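Long-range contacts in pectate lyase (Bacillus, PDB 3VMV), which probably cleaves pectate (polygalacturonate) by beta-elimination as a secreted lyase of polysaccharide lyase family 1: residues T27-Q32 with N60-L65; G54-G59 with G90-I95; W169-N174 with Q318-G323; A214-F219 with A237-E242; G275-R280 with N293-F298. All blocks are in the same frame, centred on the assembly; numbering follows the deposited sequence.

Contact 1. Residues T27-Q32 with N60-L65; sequences TGAQIQ and NSPQSL
Asn60 meets Thr27 and Gly28 at the first turn of helix 28-40, the N-terminal helix that covers one end of the parallel beta-helix, and here the fit is tight. Its side-chain carbonyl receives an almost straight bond, Gly28 N to Asn60 OD1 at 3.0 Å and 172°, from a donor standing well above the amide plane. Its backbone carbonyl takes the next amide, Ala29 N to Asn60 O at 2.9 Å, now in the carbonyl plane on a lone pair. One loop residue thus occupies two N-H groups of the opening turn, while the N-cap residue supplies a third bond, Gln30 N to Thr27 OG1 at 3.1 Å. The Asn60 amide is held in turn by Thr57 N and Thr55 O of the strand just before it, 55-57. Ser61 OG, bonded to Thr57 O, presses to within 3.1 Å of Gly28 CA.

Farther along, the packing eases. Pro62, exposed, rests CD 3.7 Å from Ala29 CA and CG on Gln32, and then water takes over. Gln32 OE1, which also accepts from Asp67 N, accepts a hydrogen bond from a water at 2.9 Å, and the same water donates to Leu65 O, also at 2.9 Å.

Contact 2. Residues G54-G59 with G90-I95; sequences GTITQG and GEFDGI
Ile56 and Phe92 sit side by side on adjacent parallel strands, pointing the same way into the interior of the beta-helix, where side chains of successive coils stack at matching positions. With chi1 at -46°, Ile56 CG1 lies beside its own backbone N and comes over the centre of the Phe92 ring, 3.9 Å from the centroid and 13° off the ring normal: a CH-pi contact on the face. The other branch turns toward the end of the strand pair, where Ile56 CG2 obliquely meets Ile95 CG2 at 3.9 Å. Ile31 and Ile66 close in on this same cluster.

On the other side of the strands Thr55 and Glu91 run alongside each other. The extended Glu91 brings OE1 to 3.3 Å from Thr55 OG1, at most a weak bond; its OE2 is held by His113. The backbones pair through Ile56 N to Glu91 O at 2.7 Å and Asp93 N to Ile56 O at 2.9 Å.

Gln58 bends at chi2 and brings NE2 against Ile95 CB. Gln58 NE2 donates to Gly94 O at 2.9 Å and 170°, with the acceptor in the amide plane, and the same nitrogen also reaches Ser64 O. Between the two backbones a water accepts from Gln58 N and donates to Asp93 O, 2.6 Å from that oxygen.

Contact 3. Residues W169-N174 with Q318-G323; sequences WNKFEN and QHSGVG
Trp169 and Gly321 make the one direct hydrogen bond between these segments, where the chain leaving the C-terminal helix 309-319 runs back against the outside of the parallel beta-helix. Gly321 N gives a nearly straight bond (172°) to Trp169 O at 2.9 Å, the donor tilted from the carbonyl plane. Ser320 CA adds a C-H...O contact to the same oxygen at 3.4 Å.

The remaining contacts are van der Waals. Trp169 and His319 point the same way, side by side, and it is His319 CB that touches the indole, 3.7 Å from Trp169 CZ3, while Ser320 N comes to the ring's edge. The indole itself is stacked with His136 and His198 from neighbouring coils. Lys171, fully extended beyond CG, passes along the turn: its CG lies 4.0 Å from Gly321 CA, and its CE 3.4 Å from Ser320 OG.

As for that hydroxyl, it sits between the backbone N and carbonyl carbon of Ser320 (chi1 66°) and bonds to Val316 O. Ser320, the first residue past the helix, thus ties its hydroxyl back to the last turn and leaves the bond to the beta-helix to the next backbone N-H, while the methylenes near the lysine charge lie against oxygen, an arrangement that is probably mildly favourable.

Contact 4. Residues A214-F219 with A237-E242; sequences ADVHMF and ARVFVE
His217 reaches across to Glu242, two places beyond its own partner Phe240 on the neighbouring parallel strand of the beta-helix: His217 NE2 donates to Glu242 OE1 at 2.7 Å, in the ring plane and nearly along the C-O axis. Glu242 OE1 also takes a weak bond from Tyr304 OH. The other ring nitrogen, ND1, is taken by Tyr302 OH, so both are used. Phe240 lies almost parallel to the imidazole (planes at 8°) but slid aside, with little overlap.

At the more open end Arg238 grips Asp215 side-on. Arg238 NE reaches Asp215 OD1 at 2.8 Å and Arg238 NH1 reaches Asp215 OD2 at 2.9 Å; both oxygens lie in the guanidinium plane, yet are met from above the carboxylate plane.

Between the strands five backbone bonds alternate, from Arg238 N to Ala214 O through to Glu242 N to Met218 O, the last acceptor serving Asn244 ND2 too. On the opposite face Val239 CG2 packs on Val216 CG1 and Met218 CG. The polar groups on the His217 face are thus satisfied across the strands or by the tyrosines beyond them, and the Asp215-Arg238 charges probably offset one another locally.

Contact 5. Residues G275-R280 with N293-F298; sequences GYWNLR and NSTTNF
Trp277 has Thr295 on one face of its indole, with OG1 about 3.8 Å above the plane and toward the rim, and a water over that same face. At the indole edge Trp277 NE1 faces Asn293 O at 3.0 Å, a weak, bent bond, and another water lies in the ring plane there. Phe260 meets the indole with its plane roughly perpendicular. The Tyr276 side chain crosses that of Thr295 at about a right angle, its CD1 3.3 Å from Thr295 O. With Phe298 O in its amide plane, Asn278 sends a straight bond from Asn278 ND2 to Phe298 O at 2.9 Å and 176°, although it arrives from above that carbonyl's plane.

Strand 276-280 is paired on one side with 238-242 in the parallel beta-helix; on its other edge the loop 293-298 runs nearly crosswise, end-to-end directions 101° apart. Exchange there runs both ways. Trp277 N donates to Thr295 OG1 at 3.0 Å, the hydroxyl being swung between its own backbone N and carbonyl carbon, and Thr295 N returns a bond to Trp277 O at 2.8 Å. Thr296 N shares that oxygen from above its plane. Leu279 N, one step along the edge, is met by Ser294 OG at 2.9 Å. The loop then folds in an ST turn, where Phe298 N donates to Thr296 OG1 at 3.0 Å.

The five contacts string out along the parallel beta-helix. Contacts 1 and 2 lie at one end, centres 9 Å apart; their segments alternate along the chain, and they touch through hydrogen bonds and side-chain packing, so the end helix and the strand pair 55-57/91-93 are directly joined. Contacts 4 and 5 sit on the far side of the chain's centre, 8 Å from each other centre to centre, joined through neighbouring strands 238-242 and 276-280. Contact 3 falls between, its centre about 18 Å from that of contact 2 and 21 Å from that of contact 4; by bringing the C-terminal segment back to strand 165-175 it spans the stretch of chain that holds contacts 4 and 5. Contacts 1 and 5 are 43 Å apart, centre to centre.

Contact 1. Residues T27-Q32 with N60-L65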
# COMPACT_ATOMS: atom_id res chain seq x y z
N THR A 27 12.14 19.39 -3.72
CA THR A 27 13.04 18.51 -4.50
C THR A 27 13.42 17.32 -3.64
O THR A 27 13.34 17.37 -2.39
CB THR A 27 14.36 19.22 -4.91
OG1 THR A 27 15.13 19.50 -3.72
CG2 THR A 27 14.08 20.52 -5.71
N GLY A 28 13.86 16.23 -4.28
CA GLY A 28 14.28 15.07 -3.52
C GLY A 28 15.52 15.37 -2.70
O GLY A 28 15.68 14.82 -1.60
N ALA A 29 16.38 16.23 -3.22
CA ALA A 29 17.55 16.65 -2.44
C ALA A 29 17.15 17.29 -1.12
O ALA A 29 17.72 16.96 -0.08
CB ALA A 29 18.46 17.54 -3.26
N GLN A 30 16.12 18.14 -1.12
CA GLN A 30 15.69 18.73 0.14
C GLN A 30 15.13 17.67 1.06
O GLN A 30 15.44 17.65 2.24
CB GLN A 30 14.63 19.82 -0.08
CG GLN A 30 15.21 21.09 -0.64
CD GLN A 30 14.20 22.20 -0.64
OE1 GLN A 30 13.10 22.01 -1.14
NE2 GLN A 30 14.55 23.37 -0.11
N ILE A 31 14.28 16.79 0.53
CA ILE A 31 13.72 15.74 1.37
C ILE A 31 14.82 14.85 1.96
O ILE A 31 14.83 14.58 3.17
CB ILE A 31 12.72 14.84 0.59
CG1 ILE A 31 11.55 15.70 0.11
CG2 ILE A 31 12.19 13.76 1.48
CD1 ILE A 31 10.56 14.91 -0.77
N GLN A 32 15.72 14.38 1.11
CA GLN A 32 16.76 13.46 1.59
C GLN A 32 17.67 14.15 2.63
O GLN A 32 18.06 13.55 3.65
CB GLN A 32 17.59 12.90 0.42
CG GLN A 32 18.43 11.67 0.82
CD GLN A 32 17.51 10.53 1.17
OE1 GLN A 32 16.81 10.03 0.30
NE2 GLN A 32 17.50 10.11 2.44
N ASN A 60 16.12 15.67 -9.59
CA ASN A 60 16.34 16.57 -8.45
C ASN A 60 16.57 15.86 -7.11
O ASN A 60 16.52 16.49 -6.06
CB ASN A 60 15.27 17.70 -8.35
CG ASN A 60 13.86 17.18 -8.00
OD1 ASN A 60 13.68 16.17 -7.30
ND2 ASN A 60 12.84 17.96 -8.44
N SER A 61 16.85 14.56 -7.18
CA SER A 61 17.09 13.70 -6.00
C SER A 61 18.47 13.08 -6.10
O SER A 61 18.94 12.77 -7.20
CB SER A 61 16.06 12.57 -5.93
OG SER A 61 14.75 13.15 -5.88
N PRO A 62 19.12 12.91 -4.96
CA PRO A 62 20.52 12.45 -4.96
C PRO A 62 20.68 10.93 -5.01
O PRO A 62 21.79 10.48 -5.30
CB PRO A 62 21.05 12.98 -3.63
CG PRO A 62 19.82 12.96 -2.72
CD PRO A 62 18.66 13.35 -3.62
N GLN A 63 19.64 10.17 -4.69
CA GLN A 63 19.64 8.70 -4.84
C GLN A 63 18.49 8.33 -5.75
O GLN A 63 17.64 9.17 -6.06
CB GLN A 63 19.43 8.01 -3.48
CG GLN A 63 20.55 8.33 -2.50
CD GLN A 63 20.26 7.81 -1.10
OE1 GLN A 63 19.91 6.65 -0.92
NE2 GLN A 63 20.40 8.69 -0.12
N SER A 64 18.43 7.06 -6.16
CA SER A 64 17.39 6.63 -7.11
C SER A 64 16.03 6.40 -6.46
O SER A 64 15.07 6.02 -7.13
CB SER A 64 17.82 5.34 -7.82
OG SER A 64 18.94 5.59 -8.65
N LEU A 65 15.95 6.61 -5.15
CA LEU A 65 14.69 6.56 -4.39
C LEU A 65 14.84 7.51 -3.22
O LEU A 65 15.94 7.99 -2.97
CB LEU A 65 14.38 5.13 -3.92
CG LEU A 65 15.46 4.32 -3.20
CD1 LEU A 65 15.65 4.81 -1.76
CD2 LEU A 65 15.08 2.85 -3.19
O HOH W 1 17.16 10.59 -2.53

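Contact 2. Residues G54-G59 with G90-I95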
# COMPACT_ATOMS: atom_id res chain seq x y z
N GLY A 54 6.37 20.58 -4.46
CA GLY A 54 6.92 20.61 -5.80
C GLY A 54 7.04 19.21 -6.31
O GLY A 54 6.72 18.27 -5.58
N THR A 55 7.47 19.05 -7.56
CA THR A 55 7.57 17.72 -8.16
C THR A 55 8.96 17.12 -7.94
O THR A 55 9.97 17.69 -8.36
CB THR A 55 7.24 17.78 -9.65
OG1 THR A 55 5.88 18.25 -9.81
CG2 THR A 55 7.33 16.39 -10.31
N ILE A 56 8.98 16.03 -7.19
CA ILE A 56 10.19 15.29 -6.86
C ILE A 56 10.52 14.32 -7.99
O ILE A 56 9.64 13.65 -8.51
CB ILE A 56 9.94 14.50 -5.58
CG1 ILE A 56 9.26 15.36 -4.51
CG2 ILE A 56 11.23 13.82 -5.08
CD1 ILE A 56 10.03 16.67 -4.20
N THR A 57 11.79 14.25 -8.41
CA THR A 57 12.12 13.52 -9.64
C THR A 57 13.46 12.85 -9.44
O THR A 57 14.19 13.21 -8.53
CB THR A 57 12.28 14.48 -10.87
OG1 THR A 57 13.35 15.41 -10.64
CG2 THR A 57 11.00 15.25 -11.16
N GLN A 58 13.83 11.97 -10.37
CA GLN A 58 15.21 11.47 -10.37
C GLN A 58 16.22 12.62 -10.52
O GLN A 58 17.25 12.66 -9.83
CB GLN A 58 15.39 10.46 -11.53
CG GLN A 58 14.60 9.18 -11.35
CD GLN A 58 15.13 8.34 -10.22
OE1 GLN A 58 16.33 8.38 -9.91
NE2 GLN A 58 14.26 7.55 -9.61
N GLY A 59 15.93 13.55 -11.42
CA GLY A 59 16.84 14.64 -11.71
C GLY A 59 17.09 15.56 -10.51
O GLY A 59 18.17 16.14 -10.42
N GLY A 90 2.01 17.82 -4.39
CA GLY A 90 2.96 16.86 -3.81
C GLY A 90 3.13 15.69 -4.74
O GLY A 90 2.49 14.68 -4.56
N GLU A 91 4.01 15.82 -5.71
CA GLU A 91 4.09 14.85 -6.79
C GLU A 91 5.49 14.24 -6.84
O GLU A 91 6.47 15.00 -6.75
CB GLU A 91 3.78 15.51 -8.13
CG GLU A 91 3.85 14.53 -9.28
CD GLU A 91 3.65 15.17 -10.64
OE1 GLU A 91 3.35 16.39 -10.69
OE2 GLU A 91 3.81 14.46 -11.68
N PHE A 92 5.56 12.90 -6.97
CA PHE A 92 6.82 12.18 -7.13
C PHE A 92 6.71 11.52 -8.50
O PHE A 92 5.97 10.55 -8.65
CB PHE A 92 6.98 11.10 -6.04
CG PHE A 92 7.15 11.64 -4.65
CD1 PHE A 92 8.38 11.53 -3.99
CD2 PHE A 92 6.10 12.26 -4.00
CE1 PHE A 92 8.55 12.03 -2.70
CE2 PHE A 92 6.28 12.80 -2.70
CZ PHE A 92 7.50 12.66 -2.06
N ASP A 93 7.42 12.07 -9.48
CA ASP A 93 7.33 11.62 -10.87
C ASP A 93 8.59 10.81 -11.18
O ASP A 93 9.69 11.36 -11.33
CB ASP A 93 7.21 12.83 -11.78
CG ASP A 93 7.15 12.44 -13.26
OD1 ASP A 93 7.15 11.22 -13.58
OD2 ASP A 93 7.10 13.37 -14.10
N GLY A 94 8.43 9.48 -11.20
CA GLY A 94 9.54 8.62 -11.58
C GLY A 94 10.46 8.28 -10.44
O GLY A 94 11.54 7.72 -10.70
N ILE A 95 10.07 8.59 -9.20
CA ILE A 95 10.92 8.23 -8.05
C ILE A 95 10.00 7.89 -6.92
O ILE A 95 9.00 8.58 -6.70
CB ILE A 95 11.93 9.37 -7.65
CG1 ILE A 95 12.86 8.85 -6.56
CG2 ILE A 95 11.20 10.66 -7.28
CD1 ILE A 95 14.10 9.74 -6.32
O HOH W 2 12.00 11.22 -12.61

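Contact 3. Residues W169-N174 with Q318-G323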
# COMPACT_ATOMS: atom_id res chain seq x y z
N TRP A 169 -7.86 5.22 1.66
CA TRP A 169 -8.27 6.39 0.87
C TRP A 169 -7.36 6.73 -0.32
O TRP A 169 -7.32 7.86 -0.74
CB TRP A 169 -8.46 7.65 1.75
CG TRP A 169 -9.59 7.44 2.76
CD1 TRP A 169 -9.46 7.21 4.12
CD2 TRP A 169 -11.00 7.52 2.49
NE1 TRP A 169 -10.72 7.14 4.69
CE2 TRP A 169 -11.67 7.30 3.72
CE3 TRP A 169 -11.76 7.73 1.32
CZ2 TRP A 169 -13.09 7.29 3.82
CZ3 TRP A 169 -13.17 7.74 1.43
CH2 TRP A 169 -13.80 7.52 2.69
N ASN A 170 -6.64 5.73 -0.84
CA ASN A 170 -5.75 6.00 -1.95
C ASN A 170 -6.36 5.59 -3.25
O ASN A 170 -7.31 4.80 -3.28
CB ASN A 170 -4.46 5.16 -1.80
CG ASN A 170 -3.75 5.40 -0.48
OD1 ASN A 170 -3.11 6.44 -0.30
ND2 ASN A 170 -3.79 4.40 0.43
N LYS A 171 -5.82 6.09 -4.35
CA LYS A 171 -6.18 5.53 -5.67
C LYS A 171 -4.97 4.78 -6.19
O LYS A 171 -3.85 5.28 -6.09
CB LYS A 171 -6.53 6.63 -6.65
CG LYS A 171 -7.76 7.46 -6.23
CD LYS A 171 -8.13 8.45 -7.35
CE LYS A 171 -9.43 9.19 -7.00
NZ LYS A 171 -9.82 10.09 -8.14
N PHE A 172 -5.20 3.55 -6.66
CA PHE A 172 -4.18 2.73 -7.33
C PHE A 172 -4.75 2.48 -8.72
O PHE A 172 -5.81 1.85 -8.85
CB PHE A 172 -4.07 1.36 -6.64
CG PHE A 172 -3.47 1.37 -5.26
CD1 PHE A 172 -2.12 1.03 -5.09
CD2 PHE A 172 -4.23 1.73 -4.14
CE1 PHE A 172 -1.53 1.00 -3.84
CE2 PHE A 172 -3.65 1.70 -2.88
CZ PHE A 172 -2.28 1.35 -2.72
N GLU A 173 -4.10 2.94 -9.78
CA GLU A 173 -4.69 2.85 -11.09
C GLU A 173 -3.63 2.58 -12.12
O GLU A 173 -2.46 2.92 -11.95
CB GLU A 173 -5.36 4.17 -11.46
CG GLU A 173 -6.41 4.64 -10.45
CD GLU A 173 -7.30 5.77 -11.00
OE1 GLU A 173 -7.26 6.89 -10.44
OE2 GLU A 173 -8.05 5.55 -11.99
N ASN A 174 -4.07 1.98 -13.22
CA ASN A 174 -3.26 1.90 -14.44
C ASN A 174 -1.91 1.28 -14.19
O ASN A 174 -0.87 1.95 -14.36
CB ASN A 174 -3.11 3.29 -15.10
CG ASN A 174 -4.45 3.99 -15.29
OD1 ASN A 174 -5.46 3.36 -15.56
ND2 ASN A 174 -4.45 5.32 -15.19
N GLN A 318 -15.76 9.80 -4.19
CA GLN A 318 -15.76 11.22 -3.85
C GLN A 318 -14.55 11.66 -3.09
O GLN A 318 -14.13 12.84 -3.25
CB GLN A 318 -17.02 11.57 -3.07
CG GLN A 318 -18.26 11.29 -3.91
CD GLN A 318 -19.53 11.45 -3.11
OE1 GLN A 318 -20.44 10.62 -3.20
NE2 GLN A 318 -19.61 12.53 -2.33
N HIS A 319 -13.99 10.79 -2.26
CA HIS A 319 -13.04 11.28 -1.28
C HIS A 319 -11.69 10.60 -1.27
O HIS A 319 -10.80 11.00 -0.47
CB HIS A 319 -13.63 11.22 0.13
CG HIS A 319 -14.92 11.96 0.27
ND1 HIS A 319 -15.00 13.33 0.17
CD2 HIS A 319 -16.18 11.51 0.47
CE1 HIS A 319 -16.26 13.70 0.34
NE2 HIS A 319 -17.00 12.61 0.52
N SER A 320 -11.50 9.61 -2.14
CA SER A 320 -10.16 9.02 -2.25
C SER A 320 -9.20 9.94 -3.03
O SER A 320 -9.62 10.79 -3.80
CB SER A 320 -10.22 7.60 -2.84
OG SER A 320 -10.67 7.63 -4.19
N GLY A 321 -7.91 9.70 -2.84
CA GLY A 321 -6.89 10.39 -3.60
C GLY A 321 -6.48 11.75 -3.05
O GLY A 321 -6.76 12.10 -1.88
N VAL A 322 -5.76 12.50 -3.89
CA VAL A 322 -5.13 13.75 -3.47
C VAL A 322 -6.06 14.94 -3.59
O VAL A 322 -7.08 14.88 -4.30
CB VAL A 322 -3.82 14.02 -4.27
CG1 VAL A 322 -2.82 12.90 -4.02
CG2 VAL A 322 -4.11 14.19 -5.78
N GLY A 323 -5.67 16.04 -2.94
CA GLY A 323 -6.43 17.27 -2.96
C GLY A 323 -7.69 17.24 -2.11
O GLY A 323 -8.56 18.11 -2.28

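Contact 4. Residues A214-F219 with A237-E242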
# COMPACT_ATOMS: atom_id res chain seq x y z
N ALA A 214 0.54 -13.24 5.70
CA ALA A 214 0.02 -12.18 6.60
C ALA A 214 -1.48 -12.26 6.89
O ALA A 214 -2.25 -12.77 6.07
CB ALA A 214 0.31 -10.84 6.00
N ASP A 215 -1.86 -11.74 8.07
CA ASP A 215 -3.25 -11.39 8.36
C ASP A 215 -3.53 -9.97 7.86
O ASP A 215 -2.79 -8.99 8.18
CB ASP A 215 -3.50 -11.47 9.86
CG ASP A 215 -3.47 -12.92 10.40
OD1 ASP A 215 -3.65 -13.84 9.60
OD2 ASP A 215 -3.22 -13.10 11.62
N VAL A 216 -4.61 -9.86 7.09
CA VAL A 216 -4.97 -8.64 6.38
C VAL A 216 -6.48 -8.42 6.46
O VAL A 216 -7.25 -9.38 6.35
CB VAL A 216 -4.55 -8.77 4.91
CG1 VAL A 216 -4.99 -7.58 4.11
CG2 VAL A 216 -3.04 -8.98 4.82
N HIS A 217 -6.91 -7.17 6.66
CA HIS A 217 -8.32 -6.80 6.59
C HIS A 217 -8.49 -5.84 5.42
O HIS A 217 -7.80 -4.83 5.37
CB HIS A 217 -8.69 -6.14 7.90
CG HIS A 217 -10.13 -5.74 8.06
ND1 HIS A 217 -10.48 -4.74 8.95
CD2 HIS A 217 -11.28 -6.19 7.52
CE1 HIS A 217 -11.81 -4.62 8.96
NE2 HIS A 217 -12.32 -5.47 8.09
N MET A 218 -9.39 -6.17 4.49
CA MET A 218 -9.75 -5.26 3.41
C MET A 218 -11.23 -4.94 3.52
O MET A 218 -12.06 -5.86 3.38
CB MET A 218 -9.48 -5.90 2.06
CG MET A 218 -8.06 -6.41 1.95
SD MET A 218 -7.62 -6.85 0.24
CE MET A 218 -7.34 -5.26 -0.52
N PHE A 219 -11.53 -3.68 3.83
CA PHE A 219 -12.94 -3.28 3.87
C PHE A 219 -13.23 -2.00 3.12
O PHE A 219 -12.41 -1.07 3.09
CB PHE A 219 -13.49 -3.23 5.32
CG PHE A 219 -12.89 -2.13 6.21
CD1 PHE A 219 -13.58 -0.93 6.40
CD2 PHE A 219 -11.70 -2.33 6.89
CE1 PHE A 219 -13.11 0.06 7.24
CE2 PHE A 219 -11.18 -1.32 7.73
CZ PHE A 219 -11.89 -0.12 7.92
N ALA A 237 -1.82 -17.07 4.49
CA ALA A 237 -2.41 -15.74 4.70
C ALA A 237 -3.86 -15.87 5.13
O ALA A 237 -4.52 -16.83 4.79
CB ALA A 237 -2.36 -14.92 3.42
N ARG A 238 -4.35 -14.91 5.92
CA ARG A 238 -5.79 -14.85 6.24
C ARG A 238 -6.28 -13.47 5.92
O ARG A 238 -5.76 -12.49 6.49
CB ARG A 238 -6.03 -15.11 7.73
CG ARG A 238 -5.60 -16.54 8.10
CD ARG A 238 -5.97 -16.88 9.53
NE ARG A 238 -5.36 -15.94 10.47
CZ ARG A 238 -5.51 -16.07 11.79
NH1 ARG A 238 -4.98 -15.21 12.61
NH2 ARG A 238 -6.27 -17.05 12.26
N VAL A 239 -7.24 -13.37 4.98
CA VAL A 239 -7.72 -12.03 4.60
C VAL A 239 -9.22 -11.92 4.84
O VAL A 239 -9.99 -12.76 4.33
CB VAL A 239 -7.33 -11.65 3.14
CG1 VAL A 239 -7.86 -12.60 2.13
CG2 VAL A 239 -7.81 -10.23 2.81
N PHE A 240 -9.62 -10.97 5.69
CA PHE A 240 -11.05 -10.68 5.89
C PHE A 240 -11.47 -9.66 4.84
O PHE A 240 -10.98 -8.52 4.87
CB PHE A 240 -11.28 -10.20 7.33
CG PHE A 240 -12.74 -9.88 7.66
CD1 PHE A 240 -13.76 -10.64 7.10
CD2 PHE A 240 -13.05 -8.89 8.59
CE1 PHE A 240 -15.08 -10.39 7.44
CE2 PHE A 240 -14.38 -8.62 8.91
CZ PHE A 240 -15.39 -9.37 8.34
N VAL A 241 -12.32 -10.09 3.90
CA VAL A 241 -12.76 -9.27 2.75
C VAL A 241 -14.17 -8.87 3.05
O VAL A 241 -15.08 -9.67 2.93
CB VAL A 241 -12.66 -10.07 1.48
CG1 VAL A 241 -13.01 -9.23 0.25
CG2 VAL A 241 -11.25 -10.70 1.38
N GLU A 242 -14.32 -7.61 3.47
CA GLU A 242 -15.60 -7.15 4.08
C GLU A 242 -16.15 -5.91 3.41
O GLU A 242 -15.50 -4.84 3.36
CB GLU A 242 -15.30 -6.86 5.57
CG GLU A 242 -16.52 -6.42 6.37
CD GLU A 242 -16.15 -5.99 7.79
OE1 GLU A 242 -15.01 -5.50 7.97
OE2 GLU A 242 -17.06 -6.07 8.66

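Contact 5. Residues G275-R280 with N293-F298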
# COMPACT_ATOMS: atom_id res chain seq x y z
N GLY A 275 -3.62 -19.63 0.79
CA GLY A 275 -4.02 -18.85 1.97
C GLY A 275 -5.53 -19.03 2.14
O GLY A 275 -6.15 -19.91 1.54
N TYR A 276 -6.09 -18.19 3.01
CA TYR A 276 -7.49 -18.29 3.39
C TYR A 276 -8.18 -16.94 3.23
O TYR A 276 -7.51 -15.87 3.17
CB TYR A 276 -7.59 -18.70 4.85
CG TYR A 276 -6.96 -20.02 5.21
CD1 TYR A 276 -7.71 -21.19 5.18
CD2 TYR A 276 -5.63 -20.09 5.57
CE1 TYR A 276 -7.14 -22.39 5.55
CE2 TYR A 276 -5.05 -21.28 5.91
CZ TYR A 276 -5.81 -22.42 5.89
OH TYR A 276 -5.26 -23.65 6.25
N TRP A 277 -9.51 -16.94 3.26
CA TRP A 277 -10.27 -15.67 3.09
C TRP A 277 -11.59 -15.82 3.83
O TRP A 277 -12.23 -16.89 3.82
CB TRP A 277 -10.52 -15.32 1.61
CG TRP A 277 -10.85 -16.55 0.75
CD1 TRP A 277 -12.08 -17.12 0.52
CD2 TRP A 277 -9.90 -17.34 0.01
NE1 TRP A 277 -11.95 -18.21 -0.32
CE2 TRP A 277 -10.62 -18.38 -0.62
CE3 TRP A 277 -8.51 -17.28 -0.14
CZ2 TRP A 277 -10.00 -19.35 -1.42
CZ3 TRP A 277 -7.87 -18.25 -0.93
CH2 TRP A 277 -8.62 -19.27 -1.56
N ASN A 278 -11.99 -14.75 4.48
CA ASN A 278 -13.30 -14.70 5.14
C ASN A 278 -14.08 -13.63 4.37
O ASN A 278 -13.63 -12.48 4.30
CB ASN A 278 -13.08 -14.33 6.60
CG ASN A 278 -14.37 -14.25 7.36
OD1 ASN A 278 -15.43 -14.60 6.84
ND2 ASN A 278 -14.29 -13.81 8.62
N LEU A 279 -15.22 -13.99 3.79
CA LEU A 279 -15.95 -13.08 2.91
C LEU A 279 -17.24 -12.69 3.60
O LEU A 279 -18.03 -13.55 4.01
CB LEU A 279 -16.28 -13.80 1.60
CG LEU A 279 -15.07 -14.51 0.95
CD1 LEU A 279 -15.45 -15.22 -0.37
CD2 LEU A 279 -13.91 -13.59 0.71
N ARG A 280 -17.50 -11.39 3.68
CA ARG A 280 -18.78 -10.92 4.19
C ARG A 280 -19.20 -9.62 3.54
O ARG A 280 -18.40 -8.66 3.45
CB ARG A 280 -18.62 -10.72 5.69
CG ARG A 280 -19.79 -10.15 6.40
CD ARG A 280 -19.45 -10.15 7.90
NE ARG A 280 -20.43 -9.45 8.74
CZ ARG A 280 -21.56 -9.99 9.19
NH1 ARG A 280 -21.88 -11.24 8.86
NH2 ARG A 280 -22.39 -9.28 9.94
N ASN A 293 -16.33 -19.69 -1.27
CA ASN A 293 -16.75 -19.99 0.08
C ASN A 293 -15.77 -19.32 1.02
O ASN A 293 -14.60 -19.14 0.66
CB ASN A 293 -16.64 -21.52 0.35
CG ASN A 293 -17.50 -22.38 -0.58
OD1 ASN A 293 -18.70 -22.28 -0.57
ND2 ASN A 293 -16.86 -23.24 -1.38
N SER A 294 -16.22 -18.91 2.21
CA SER A 294 -15.30 -18.47 3.25
C SER A 294 -14.52 -19.66 3.77
O SER A 294 -15.08 -20.71 4.04
CB SER A 294 -16.02 -17.78 4.41
OG SER A 294 -16.54 -16.51 4.04
N THR A 295 -13.21 -19.49 3.87
CA THR A 295 -12.36 -20.59 4.28
C THR A 295 -11.67 -20.31 5.62
O THR A 295 -10.86 -21.10 6.07
CB THR A 295 -11.29 -20.95 3.18
OG1 THR A 295 -10.36 -19.86 3.03
CG2 THR A 295 -11.99 -21.22 1.85
N THR A 296 -11.91 -19.13 6.22
CA THR A 296 -11.46 -18.85 7.57
C THR A 296 -12.50 -17.97 8.26
O THR A 296 -13.25 -17.26 7.57
CB THR A 296 -10.04 -18.16 7.61
OG1 THR A 296 -9.68 -17.89 8.97
CG2 THR A 296 -9.98 -16.83 6.82
N ASN A 297 -12.51 -18.03 9.60
CA ASN A 297 -13.33 -17.13 10.42
C ASN A 297 -12.55 -15.89 10.87
O ASN A 297 -13.08 -15.08 11.65
CB ASN A 297 -13.81 -17.84 11.69
CG ASN A 297 -14.67 -19.04 11.40
OD1 ASN A 297 -14.43 -20.14 11.92
ND2 ASN A 297 -15.68 -18.84 10.57
N PHE A 298 -11.30 -15.74 10.40
CA PHE A 298 -10.45 -14.61 10.79
C PHE A 298 -11.18 -13.25 10.72
O PHE A 298 -11.74 -12.88 9.67
CB PHE A 298 -9.20 -14.53 9.92
CG PHE A 298 -8.40 -13.28 10.15
CD1 PHE A 298 -7.70 -13.08 11.31
CD2 PHE A 298 -8.45 -12.27 9.21
CE1 PHE A 298 -6.99 -11.88 11.53
CE2 PHE A 298 -7.76 -11.08 9.41
CZ PHE A 298 -7.03 -10.89 10.57
O HOH W 3 -8.55 -21.35 1.57
O HOH W 4 -13.48 -20.53 -2.03
O HOH W 5 -16.33 -17.08 8.12